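Local atomic coordinates of CghA (Chaetomium globosum, PDB entry 6KBC), a protein that is a two-domain, largely beta-strand protein of the calycin clan, here with WK1 bound. Residues F135-A138 with T143-V146; A247-Y252 with V369-G374; N272-L275 with K280-S283; K307-D312 with Y318-V323. One frame throughout, in Å; residues are numbered along the deposited sequence.

Interaction 1: F135-A138 with T143-V146; sequences FDVA and TTTV
D136 and T145 face each other as an antiparallel hydrogen-bonded pair, joined by D136 N to T145 O at 2.7 Å and by T145 N to D136 O at 2.8 Å. The first bond is clearly bent at its hydrogen (133°). A third bond, A138 N to T143 O at 3.0 Å, is nearly straight and carries the ladder on toward the turn. F135 with V146 and V137 with T144 are the non-hydrogen-bonded pairs, and their side chains share one face of the sheet. There V137 and T144 lie side by side, methyl to methyl, with CG2 of V137 4.1 Å from CG2 of T144. F135 meets V146 through its CB, 4.0 Å from V146 CG2. With CG between the backbone N and the carbonyl carbon (chi1 59°), the F135 ring leads away from T143-V146, stacks on W49 and meets F66 edge-to-face. On the face of D136 and T145, D136 OD2 is hydrogen-bonded to H113. The two strands, 132-137 and 143-150, make a beta hairpin in the N-terminal domain; strand 113-119 pairs with the first and strand 154-162 with the second, while F51 of strand 46-54 packs against V137, T144 and V146.

Interaction 2: A247-Y252 with V369-G374; sequences AQAGPY and VEVTGG
V371 reaches over to A247 and A249 with its whole side chain, one methyl to each alanine. V371 CB comes first, 4.2 Å from A249 CB. From there V371 CG1 runs anti to the backbone N (chi1 -176°) and settles 3.8 Å from the same A249 CB. The other branch, V371 CG2, lies beside the backbone N and meets A247 CB, also at 3.8 Å. The valine thus forks over two alternate residues of one strand, whose methyls both point at it while Q248 between them turns away. No hydrogen bond joins A247-Y252 to V369-G374: strands 239-249 and 363-375 each pair with strand 382-392, and in this sheet of the C-terminal domain they meet through apolar side chains. V382 of that strand also touches A249, and L343 packs on V371. Past A249 the chain reverses in a type II' beta turn, A249 to Y252, closed by A249 N to Y252 O and Y252 N to A249 O, both 2.9 Å. G250 takes the positive phi of 59° that such a turn asks of its second residue. The turn sets the Y252 ring against the far end of the other segment, where Y252 CE2 lies 4.1 Å from G374 CA. P251 CG covers one face of that ring, offset toward the rim, and the Y252 hydroxyl is hydrogen-bonded to E380 and R277.

Interaction 3: N272-L275 with K280-S283; sequences NAAL and KIVS
L275 carries its CG anti to the backbone N (chi1 178°), and V282 has CG1 anti to the carbonyl carbon (chi1 -63°), which leaves CG2 between N and carbonyl carbon and brings the two side chains across one another at a slant. The V282 CG2 methyl is the meeting point: it lies 3.7 Å from L275 CD2 and 3.4 Å from L275 O, so it touches both the leucine branch and the backbone oxygen. I281 reaches A274 with the end of its chain, I281 CD1 to A274 CB 3.9 Å. Beneath these contacts the backbones form a classic beta bulge. V282 and S283 both face L275, and L275 O accepts from V282 N at 2.8 Å and from S283 N at 3.2 Å, so one carbonyl is gripped by two consecutive amides. Both donors are tilted from its plane. The return bond, L275 N to S283 O at 3.0 Å, lies in the carbonyl plane and completes the antiparallel pair of L275 with S283. The extra residue goes with a sharp turn of direction: the short segments run 118° apart, well short of antiparallel, and this is where the hairpin of strands 269-277 and 280-285 bends. L275 and S283 point to the same face, CB to CB 4.1 Å, and F329 of strand 324-330 packs on both. L275 and V282 also share W339 of strand 338-346, whereas S283 OG is hydrogen-bonded to R330 O.

Interaction 4: K307-D312 with Y318-V323; sequences KLYDGD and YRDKNV
The Y309 ring turns an edge to K321 O, which lies near its plane, 3.4 Å from Y309 CD1; N322 CA approaches obliquely. The D320 carboxylate stands almost at a right angle to this ring, and the two are joined through a water bonded to Y309 OH and donating to D320 OD1. The R319 guanidinium grips the D320 carboxylate side-on, R319 NE to D320 OD1 at 3.0 Å and R319 NH2 to D320 OD2 at 2.9 Å. OD2 receives NH2 on its syn side, whereas OD1 is met from above the carboxylate plane. K307 comes from the other segment and from the opposite face of the carboxylate to R319 NE, placing K307 NZ 2.6 Å from D320 OD2, well out of its plane. Its chain is extended until a bend at chi4 (-66°), and it crosses D320 at about a right angle. Away from the charges, V323 N donates to L308 O at 2.8 Å. V323 CG2 sits in a curl of backbone, 3.4 Å from L308 O and 3.6 Å from D310 O, and also touches L308 CB. These contacts bring K307-D312, which continues from strand 302-308, against the loop that leads into strand 324-330. D241 makes salt bridges to both K307 and R319, and N322 ND2 is hydrogen-bonded to E390. The two basic groups, with K307 NZ at the guanidinium edge, therefore gather round two carboxylates. Such a network would probably favour the ionised form of D320, and the three bonds from R319 and K307 should restrict its rotation.

In the fold
Interaction 1 belongs to the N-terminal domain, and the other three to the C-terminal one; interactions 1 and 4 lie on opposite sides of the chain's centre, their centres about 36 Å apart. Interactions 1 and 3 are both partly buried hairpins, yet one keeps regular pairing and the other is bulged. Interaction 2 is the buried one, wholly apolar across its segments and joining parts of the chain 117 residues apart. It touches interaction 3, with Y252 CB 4.1 Å from L275 CD1. Interaction 4, with five of its touching residues exposed, relies more on charge and a water. Interactions 2, 3 and 4 all reach the same sheet.

Interaction 1: F135-A138 with T143-V146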
# COMPACT_ATOMS: atom_id res chain seq x y z
N PHE A 135 15.04 -4.55 -3.22
CA PHE A 135 14.23 -4.10 -4.34
C PHE A 135 15.08 -3.27 -5.28
O PHE A 135 16.08 -2.67 -4.90
CB PHE A 135 12.98 -3.32 -3.88
CG PHE A 135 13.26 -2.08 -3.07
CD1 PHE A 135 13.54 -0.87 -3.69
CD2 PHE A 135 13.17 -2.11 -1.69
CE1 PHE A 135 13.78 0.28 -2.93
CE2 PHE A 135 13.39 -0.97 -0.93
CZ PHE A 135 13.70 0.23 -1.56
N ASP A 136 14.64 -3.24 -6.54
CA ASP A 136 15.33 -2.53 -7.59
C ASP A 136 14.28 -1.91 -8.49
O ASP A 136 13.36 -2.59 -8.94
CB ASP A 136 16.21 -3.51 -8.39
CG ASP A 136 17.36 -2.83 -9.08
OD1 ASP A 136 18.36 -2.49 -8.40
OD2 ASP A 136 17.27 -2.66 -10.32
N VAL A 137 14.40 -0.61 -8.75
CA VAL A 137 13.43 0.09 -9.59
C VAL A 137 14.18 0.83 -10.68
O VAL A 137 15.12 1.58 -10.40
CB VAL A 137 12.56 1.06 -8.78
CG1 VAL A 137 11.54 1.68 -9.69
CG2 VAL A 137 11.88 0.33 -7.62
N ALA A 138 13.74 0.65 -11.93
CA ALA A 138 14.31 1.36 -13.06
C ALA A 138 14.19 2.86 -12.87
O ALA A 138 13.27 3.35 -12.21
CB ALA A 138 13.63 0.94 -14.36
N THR A 143 10.08 -0.78 -14.56
CA THR A 143 10.18 -2.14 -14.05
C THR A 143 10.67 -2.10 -12.61
O THR A 143 11.33 -1.14 -12.19
CB THR A 143 11.17 -3.02 -14.86
OG1 THR A 143 12.50 -2.61 -14.53
CG2 THR A 143 10.96 -2.89 -16.36
N THR A 144 10.34 -3.15 -11.87
CA THR A 144 10.89 -3.38 -10.55
C THR A 144 11.32 -4.82 -10.44
O THR A 144 10.83 -5.69 -11.16
CB THR A 144 9.89 -3.12 -9.40
OG1 THR A 144 8.98 -4.22 -9.30
CG2 THR A 144 9.11 -1.87 -9.63
N THR A 145 12.21 -5.07 -9.49
CA THR A 145 12.56 -6.42 -9.09
C THR A 145 12.71 -6.44 -7.59
O THR A 145 13.39 -5.59 -7.02
CB THR A 145 13.85 -6.90 -9.77
OG1 THR A 145 13.68 -6.82 -11.19
CG2 THR A 145 14.14 -8.33 -9.40
N VAL A 146 12.06 -7.40 -6.95
CA VAL A 146 12.17 -7.62 -5.52
C VAL A 146 12.69 -9.04 -5.34
O VAL A 146 12.15 -9.97 -5.93
CB VAL A 146 10.83 -7.43 -4.81
CG1 VAL A 146 10.98 -7.64 -3.33
CG2 VAL A 146 10.28 -6.05 -5.13

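Interaction 2: A247-Y252 with V369-G374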
# COMPACT_ATOMS: atom_id res chain seq x y z
N ALA A 247 -7.28 -2.96 -6.54
CA ALA A 247 -8.24 -3.87 -7.13
C ALA A 247 -8.32 -3.64 -8.62
O ALA A 247 -8.13 -2.52 -9.10
CB ALA A 247 -9.64 -3.70 -6.54
N GLN A 248 -8.68 -4.69 -9.34
CA GLN A 248 -8.92 -4.63 -10.78
C GLN A 248 -10.23 -5.35 -11.08
O GLN A 248 -10.45 -6.46 -10.59
CB GLN A 248 -7.78 -5.27 -11.57
CG GLN A 248 -8.05 -5.26 -13.10
CD GLN A 248 -6.89 -5.82 -13.90
OE1 GLN A 248 -6.32 -6.85 -13.56
NE2 GLN A 248 -6.51 -5.10 -14.95
N ALA A 249 -11.10 -4.71 -11.85
CA ALA A 249 -12.38 -5.31 -12.24
C ALA A 249 -12.70 -4.83 -13.65
O ALA A 249 -12.98 -3.64 -13.85
CB ALA A 249 -13.51 -4.93 -11.27
N GLY A 250 -12.67 -5.73 -14.62
CA GLY A 250 -12.88 -5.35 -15.99
C GLY A 250 -11.85 -4.33 -16.42
O GLY A 250 -10.65 -4.49 -16.19
N PRO A 251 -12.30 -3.22 -17.03
CA PRO A 251 -11.36 -2.17 -17.44
C PRO A 251 -10.85 -1.32 -16.29
O PRO A 251 -9.99 -0.46 -16.52
CB PRO A 251 -12.19 -1.33 -18.41
CG PRO A 251 -13.57 -1.43 -17.84
CD PRO A 251 -13.70 -2.84 -17.29
N TYR A 252 -11.36 -1.51 -15.07
CA TYR A 252 -11.09 -0.59 -13.97
C TYR A 252 -9.94 -1.08 -13.12
O TYR A 252 -9.88 -2.26 -12.75
CB TYR A 252 -12.34 -0.42 -13.09
CG TYR A 252 -13.47 0.23 -13.81
CD1 TYR A 252 -13.39 1.56 -14.20
CD2 TYR A 252 -14.59 -0.49 -14.17
CE1 TYR A 252 -14.44 2.16 -14.88
CE2 TYR A 252 -15.62 0.08 -14.85
CZ TYR A 252 -15.55 1.41 -15.20
OH TYR A 252 -16.60 1.99 -15.87
N VAL A 369 -10.28 -9.47 -1.82
CA VAL A 369 -11.67 -9.06 -1.95
C VAL A 369 -12.16 -9.41 -3.35
O VAL A 369 -11.41 -9.33 -4.32
CB VAL A 369 -11.86 -7.55 -1.69
CG1 VAL A 369 -11.66 -7.24 -0.20
CG2 VAL A 369 -10.88 -6.75 -2.55
N GLU A 370 -13.43 -9.77 -3.43
CA GLU A 370 -14.11 -9.87 -4.71
C GLU A 370 -14.73 -8.51 -5.01
O GLU A 370 -15.32 -7.88 -4.13
CB GLU A 370 -15.18 -10.95 -4.67
CG GLU A 370 -15.74 -11.32 -6.03
CD GLU A 370 -16.57 -12.59 -5.95
OE1 GLU A 370 -16.71 -13.15 -4.83
OE2 GLU A 370 -17.04 -13.06 -7.01
N VAL A 371 -14.60 -8.06 -6.26
CA VAL A 371 -14.95 -6.70 -6.66
C VAL A 371 -16.08 -6.76 -7.68
O VAL A 371 -16.00 -7.51 -8.66
CB VAL A 371 -13.72 -5.97 -7.24
CG1 VAL A 371 -14.06 -4.52 -7.58
CG2 VAL A 371 -12.56 -6.06 -6.26
N THR A 372 -17.12 -5.97 -7.45
CA THR A 372 -18.24 -5.82 -8.38
C THR A 372 -18.60 -4.35 -8.49
O THR A 372 -18.38 -3.58 -7.57
CB THR A 372 -19.46 -6.64 -7.90
OG1 THR A 372 -19.96 -6.06 -6.69
CG2 THR A 372 -19.09 -8.09 -7.65
N GLY A 373 -19.14 -3.96 -9.65
CA GLY A 373 -19.69 -2.63 -9.80
C GLY A 373 -19.44 -1.99 -11.16
O GLY A 373 -19.46 -2.68 -12.18
N GLY A 374 -19.22 -0.69 -11.19
CA GLY A 374 -18.95 -0.02 -12.45
C GLY A 374 -19.56 1.37 -12.46
O GLY A 374 -19.87 1.94 -11.42

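Interaction 3: N272-L275 with K280-S283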
# COMPACT_ATOMS: atom_id res chain seq x y z
N ASN A 272 -5.38 9.41 -0.70
CA ASN A 272 -4.67 9.50 -1.97
C ASN A 272 -5.08 8.27 -2.75
O ASN A 272 -4.72 7.15 -2.37
CB ASN A 272 -3.17 9.57 -1.73
CG ASN A 272 -2.43 10.01 -2.97
OD1 ASN A 272 -2.50 9.34 -4.00
ND2 ASN A 272 -1.77 11.17 -2.89
N ALA A 273 -5.88 8.46 -3.80
CA ALA A 273 -6.50 7.34 -4.48
C ALA A 273 -6.61 7.65 -5.96
O ALA A 273 -6.54 8.81 -6.38
CB ALA A 273 -7.91 7.03 -3.93
N ALA A 274 -6.83 6.61 -6.74
CA ALA A 274 -6.94 6.79 -8.18
C ALA A 274 -7.81 5.68 -8.74
O ALA A 274 -7.72 4.53 -8.31
CB ALA A 274 -5.56 6.78 -8.85
N LEU A 275 -8.65 6.04 -9.71
CA LEU A 275 -9.38 5.07 -10.50
C LEU A 275 -8.96 5.24 -11.96
O LEU A 275 -8.90 6.37 -12.46
CB LEU A 275 -10.88 5.24 -10.37
CG LEU A 275 -11.72 4.29 -11.22
CD1 LEU A 275 -11.60 2.85 -10.71
CD2 LEU A 275 -13.17 4.76 -11.22
N LYS A 280 -6.45 4.87 -18.45
CA LYS A 280 -6.62 6.31 -18.38
C LYS A 280 -7.14 6.67 -16.99
O LYS A 280 -8.09 6.03 -16.50
CB LYS A 280 -7.61 6.76 -19.44
CG LYS A 280 -7.06 6.47 -20.83
CD LYS A 280 -7.96 6.95 -21.93
CE LYS A 280 -7.35 6.52 -23.24
NZ LYS A 280 -6.08 7.24 -23.46
N ILE A 281 -6.55 7.67 -16.35
CA ILE A 281 -7.01 8.07 -15.03
C ILE A 281 -8.35 8.77 -15.17
O ILE A 281 -8.50 9.73 -15.93
CB ILE A 281 -5.97 8.92 -14.30
CG1 ILE A 281 -6.39 9.13 -12.83
CG2 ILE A 281 -5.67 10.22 -15.04
CD1 ILE A 281 -5.23 9.27 -11.88
N VAL A 282 -9.37 8.26 -14.48
CA VAL A 282 -10.70 8.84 -14.59
C VAL A 282 -11.16 9.46 -13.28
O VAL A 282 -12.12 10.25 -13.29
CB VAL A 282 -11.72 7.81 -15.11
CG1 VAL A 282 -11.33 7.37 -16.55
CG2 VAL A 282 -11.81 6.59 -14.19
N SER A 283 -10.48 9.17 -12.17
CA SER A 283 -10.67 9.91 -10.93
C SER A 283 -9.32 10.02 -10.24
O SER A 283 -8.76 9.01 -9.81
CB SER A 283 -11.70 9.24 -10.02
OG SER A 283 -12.00 10.06 -8.89

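Interaction 4: K307-D312 with Y318-V323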
# COMPACT_ATOMS: atom_id res chain seq x y z
N LYS A 307 -17.69 1.54 4.89
CA LYS A 307 -17.72 0.19 5.42
C LYS A 307 -19.07 -0.45 5.10
O LYS A 307 -20.12 0.18 5.27
CB LYS A 307 -17.48 0.20 6.93
CG LYS A 307 -16.08 0.65 7.37
CD LYS A 307 -16.13 1.11 8.84
CE LYS A 307 -14.91 1.94 9.19
NZ LYS A 307 -13.68 1.10 9.13
N LEU A 308 -19.03 -1.68 4.60
CA LEU A 308 -20.23 -2.45 4.26
C LEU A 308 -20.47 -3.47 5.37
O LEU A 308 -19.53 -4.12 5.83
CB LEU A 308 -20.07 -3.17 2.93
CG LEU A 308 -19.99 -2.30 1.68
CD1 LEU A 308 -19.74 -3.16 0.46
CD2 LEU A 308 -21.28 -1.52 1.49
N TYR A 309 -21.73 -3.58 5.81
CA TYR A 309 -22.10 -4.55 6.82
C TYR A 309 -23.12 -5.56 6.33
O TYR A 309 -23.29 -6.60 6.98
CB TYR A 309 -22.67 -3.83 8.07
CG TYR A 309 -21.64 -2.91 8.66
CD1 TYR A 309 -20.66 -3.39 9.52
CD2 TYR A 309 -21.61 -1.55 8.33
CE1 TYR A 309 -19.69 -2.55 10.05
CE2 TYR A 309 -20.66 -0.71 8.85
CZ TYR A 309 -19.70 -1.22 9.71
OH TYR A 309 -18.74 -0.39 10.24
N ASP A 310 -23.79 -5.30 5.21
CA ASP A 310 -24.84 -6.16 4.68
C ASP A 310 -24.33 -6.91 3.45
O ASP A 310 -23.43 -6.43 2.74
CB ASP A 310 -26.08 -5.34 4.31
CG ASP A 310 -26.67 -4.59 5.50
OD1 ASP A 310 -26.55 -5.08 6.65
OD2 ASP A 310 -27.26 -3.51 5.29
N GLY A 311 -24.92 -8.07 3.19
CA GLY A 311 -24.57 -8.86 2.01
C GLY A 311 -23.41 -9.79 2.27
O GLY A 311 -22.97 -10.01 3.41
N ASP A 312 -22.90 -10.36 1.18
CA ASP A 312 -21.85 -11.36 1.26
C ASP A 312 -20.52 -10.74 1.67
O ASP A 312 -20.27 -9.54 1.48
CB ASP A 312 -21.67 -12.08 -0.09
CG ASP A 312 -22.94 -12.77 -0.57
OD1 ASP A 312 -23.85 -13.00 0.25
OD2 ASP A 312 -23.01 -13.09 -1.77
N TYR A 318 -12.36 -7.34 14.38
CA TYR A 318 -11.93 -6.44 15.43
C TYR A 318 -12.95 -5.33 15.64
O TYR A 318 -14.11 -5.64 15.90
CB TYR A 318 -10.54 -5.91 15.10
CG TYR A 318 -9.52 -7.03 15.08
CD1 TYR A 318 -9.06 -7.59 16.27
CD2 TYR A 318 -9.01 -7.52 13.88
CE1 TYR A 318 -8.13 -8.61 16.28
CE2 TYR A 318 -8.07 -8.55 13.87
CZ TYR A 318 -7.64 -9.10 15.08
OH TYR A 318 -6.72 -10.12 15.08
N ARG A 319 -12.56 -4.06 15.54
CA ARG A 319 -13.50 -3.00 15.91
C ARG A 319 -14.73 -3.02 15.01
O ARG A 319 -15.87 -3.03 15.49
CB ARG A 319 -12.83 -1.63 15.85
CG ARG A 319 -13.77 -0.53 16.35
CD ARG A 319 -13.24 0.86 16.05
NE ARG A 319 -13.21 1.11 14.61
CZ ARG A 319 -12.35 1.92 14.01
NH1 ARG A 319 -11.43 2.55 14.74
NH2 ARG A 319 -12.39 2.09 12.70
N ASP A 320 -14.52 -3.02 13.70
CA ASP A 320 -15.61 -2.95 12.73
C ASP A 320 -15.87 -4.34 12.19
O ASP A 320 -14.97 -4.97 11.63
CB ASP A 320 -15.26 -1.99 11.59
CG ASP A 320 -14.86 -0.63 12.10
OD1 ASP A 320 -15.48 -0.19 13.09
OD2 ASP A 320 -13.95 -0.01 11.51
N LYS A 321 -17.10 -4.78 12.30
CA LYS A 321 -17.51 -6.09 11.83
C LYS A 321 -17.98 -6.00 10.38
O LYS A 321 -19.09 -6.40 10.03
CB LYS A 321 -18.62 -6.62 12.74
CG LYS A 321 -18.24 -6.72 14.23
CD LYS A 321 -16.84 -7.30 14.43
CE LYS A 321 -16.55 -7.62 15.91
NZ LYS A 321 -16.69 -6.39 16.72
N ASN A 322 -17.14 -5.42 9.51
CA ASN A 322 -17.57 -5.15 8.15
C ASN A 322 -17.31 -6.35 7.24
O ASN A 322 -16.39 -7.14 7.44
CB ASN A 322 -16.87 -3.90 7.59
CG ASN A 322 -15.36 -4.04 7.53
OD1 ASN A 322 -14.73 -4.42 8.52
ND2 ASN A 322 -14.78 -3.72 6.36
N VAL A 323 -18.17 -6.49 6.22
CA VAL A 323 -18.00 -7.55 5.25
C VAL A 323 -17.23 -7.06 4.03
O VAL A 323 -16.97 -7.85 3.12
CB VAL A 323 -19.38 -8.12 4.85
CG1 VAL A 323 -20.10 -8.73 6.12
CG2 VAL A 323 -20.23 -7.07 4.20
O HOH W 1 -18.13 -0.53 13.01